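Local atomic coordinates of ferulic acid decarboxylase 1 (Candida dubliniensis, PDB entry 4ZAD), a protein that is a prenylated-FMN-dependent decarboxylase that probably converts ferulic, p-coumaric and cinnamic acids reversibly to their vinyl derivatives. Residues Glu378-Lys383 with Thr482-Glu487. Residues are numbered along the deposited sequence; the frame is centred on the assembly and turned at random.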
loop_
_atom_site.group_PDB
_atom_site.type_symbol
_atom_site.label_atom_id
_atom_site.label_comp_id
_atom_site.label_asym_id
_atom_site.label_seq_id
_atom_site.Cartn_x
_atom_site.Cartn_y
_atom_site.Cartn_z
ATOM N N GLU A 378 -5.010 5.132 -27.081
ATOM C CA GLU A 378 -5.204 6.526 -27.405
ATOM C C GLU A 378 -3.981 7.328 -27.051
ATOM O O GLU A 378 -3.811 8.397 -27.603
ATOM C CB GLU A 378 -6.404 7.095 -26.653
ATOM C CG GLU A 378 -7.705 6.480 -27.040
ATOM C CD GLU A 378 -8.097 6.780 -28.463
ATOM O OE1 GLU A 378 -7.887 7.929 -28.931
ATOM O OE2 GLU A 378 -8.656 5.865 -29.093
ATOM N N LEU A 379 -3.163 6.847 -26.105
ATOM C CA LEU A 379 -1.938 7.554 -25.728
ATOM C C LEU A 379 -0.925 7.583 -26.866
ATOM O O LEU A 379 -0.223 8.576 -27.091
ATOM C CB LEU A 379 -1.299 6.941 -24.486
ATOM C CG LEU A 379 -0.062 7.710 -24.017
ATOM C CD1 LEU A 379 -0.437 9.182 -23.804
ATOM C CD2 LEU A 379 0.628 7.106 -22.768
ATOM N N VAL A 380 -0.824 6.482 -27.584
ATOM C CA VAL A 380 0.089 6.432 -28.737
ATOM C C VAL A 380 -0.282 7.493 -29.799
ATOM O O VAL A 380 0.597 8.212 -30.303
ATOM C CB VAL A 380 0.142 5.031 -29.368
ATOM C CG1 VAL A 380 1.106 5.020 -30.533
ATOM C CG2 VAL A 380 0.530 4.001 -28.291
ATOM N N LYS A 381 -1.572 7.603 -30.095
ATOM C CA LYS A 381 -2.037 8.555 -31.089
ATOM C C LYS A 381 -1.520 9.986 -30.829
ATOM O O LYS A 381 -1.155 10.702 -31.776
ATOM C CB LYS A 381 -3.556 8.548 -31.169
ATOM C CG LYS A 381 -4.140 7.222 -31.699
ATOM C CD LYS A 381 -5.708 7.165 -31.617
ATOM C CE LYS A 381 -6.209 5.691 -31.736
ATOM N NZ LYS A 381 -7.713 5.516 -31.835
ATOM N N LEU A 382 -1.463 10.390 -29.562
ATOM C CA LEU A 382 -0.982 11.715 -29.166
ATOM C C LEU A 382 0.470 11.976 -29.511
ATOM O O LEU A 382 0.886 13.129 -29.580
ATOM C CB LEU A 382 -1.140 11.915 -27.651
ATOM C CG LEU A 382 -2.538 12.062 -27.080
ATOM C CD1 LEU A 382 -2.451 12.355 -25.573
ATOM C CD2 LEU A 382 -3.208 13.188 -27.809
ATOM N N LYS A 383 1.248 10.917 -29.706
ATOM C CA LYS A 383 2.647 11.059 -30.109
ATOM C C LYS A 383 3.340 11.978 -29.106
ATOM O O LYS A 383 3.860 13.045 -29.449
ATOM C CB LYS A 383 2.778 11.564 -31.574
ATOM C CG LYS A 383 2.787 10.410 -32.630
ATOM C CD LYS A 383 2.505 10.904 -34.088
ATOM C CE LYS A 383 1.024 10.645 -34.525
ATOM N NZ LYS A 383 0.462 11.496 -35.670
ATOM N N THR A 482 4.666 4.805 -27.526
ATOM C CA THR A 482 5.042 4.742 -28.948
ATOM C C THR A 482 4.588 3.481 -29.672
ATOM O O THR A 482 4.246 3.550 -30.857
ATOM C CB THR A 482 6.559 4.888 -29.128
ATOM O OG1 THR A 482 7.227 3.839 -28.416
ATOM C CG2 THR A 482 7.042 6.232 -28.589
ATOM N N ASP A 483 4.592 2.349 -28.962
ATOM C CA ASP A 483 4.202 1.037 -29.492
ATOM C C ASP A 483 2.825 0.642 -28.914
ATOM O O ASP A 483 2.675 0.362 -27.728
ATOM C CB ASP A 483 5.281 -0.019 -29.163
ATOM C CG ASP A 483 4.958 -1.445 -29.718
ATOM O OD1 ASP A 483 3.865 -1.684 -30.310
ATOM O OD2 ASP A 483 5.822 -2.352 -29.532
ATOM N N PRO A 484 1.803 0.609 -29.770
ATOM C CA PRO A 484 0.494 0.229 -29.247
ATOM C C PRO A 484 0.346 -1.305 -29.023
ATOM O O PRO A 484 -0.630 -1.775 -28.397
ATOM C CB PRO A 484 -0.461 0.762 -30.313
ATOM C CG PRO A 484 0.390 0.878 -31.602
ATOM C CD PRO A 484 1.824 0.791 -31.236
ATOM N N ASP A 485 1.296 -2.091 -29.513
ATOM C CA ASP A 485 1.235 -3.541 -29.284
ATOM C C ASP A 485 2.203 -3.988 -28.176
ATOM O O ASP A 485 2.550 -5.163 -28.098
ATOM C CB ASP A 485 1.475 -4.300 -30.608
ATOM C CG ASP A 485 0.422 -3.953 -31.675
ATOM O OD1 ASP A 485 -0.790 -4.310 -31.485
ATOM O OD2 ASP A 485 0.815 -3.283 -32.672
ATOM N N PHE A 486 2.610 -3.036 -27.323
ATOM C CA PHE A 486 3.523 -3.301 -26.197
ATOM C C PHE A 486 2.886 -4.334 -25.255
ATOM O O PHE A 486 1.746 -4.168 -24.833
ATOM C CB PHE A 486 3.832 -1.987 -25.445
ATOM C CG PHE A 486 4.816 -2.145 -24.323
ATOM C CD1 PHE A 486 6.142 -2.409 -24.601
ATOM C CD2 PHE A 486 4.401 -2.045 -22.968
ATOM C CE1 PHE A 486 7.059 -2.588 -23.563
ATOM C CE2 PHE A 486 5.299 -2.208 -21.927
ATOM C CZ PHE A 486 6.637 -2.480 -22.214
ATOM N N GLU A 487 3.584 -5.420 -24.959
ATOM C CA GLU A 487 2.982 -6.405 -24.058
ATOM C C GLU A 487 3.894 -6.833 -22.933
ATOM O O GLU A 487 5.105 -6.821 -23.064
ATOM C CB GLU A 487 2.449 -7.639 -24.805
ATOM C CG GLU A 487 3.518 -8.556 -25.393
ATOM C CD GLU A 487 3.027 -9.343 -26.638
ATOM O OE1 GLU A 487 3.812 -10.157 -27.180
ATOM O OE2 GLU A 487 1.869 -9.145 -27.086
#
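With CG1 of Val-380 trans to its own backbone N (chi1 -179°) and CG2 trans to its carbonyl carbon, the two methyls fork over the chain from Thr-482 to Pro-484, whose last two residues belong to an Asx turn. CG1 meets Thr-482 O at 3.5 Å, while CG2 rests against the pyrrolidine ring, 3.9 Å from Pro-484 CB, and also faces Pro-484 CA. Contact is thus made by one side chain from helix 376-381, against backbone and proline ring, and covers just 138 Å² in all. It lies at the surface, far from the flavin, where helix 376-381, in the C-terminal domain of this UbiD-family enzyme, meets the loop that leads from strand 470-475 to strand 489-490. Leu-379, next along the helix, packs on Phe-481 just before that loop segment. The loop's type I turn runs from Asp-483 to Phe-486, and its last residue, Phe-486, packs on Gln-459 of the second subunit. On the helix, Lys-381 NZ forms a salt bridge with Glu-378 OE2 one turn back. The turn holding Pro-484 is closed by its Asx bond, in which Asp-485 N donates to Asp-483 OD1 at 2.7 Å, approaching 44° out of the carboxylate plane.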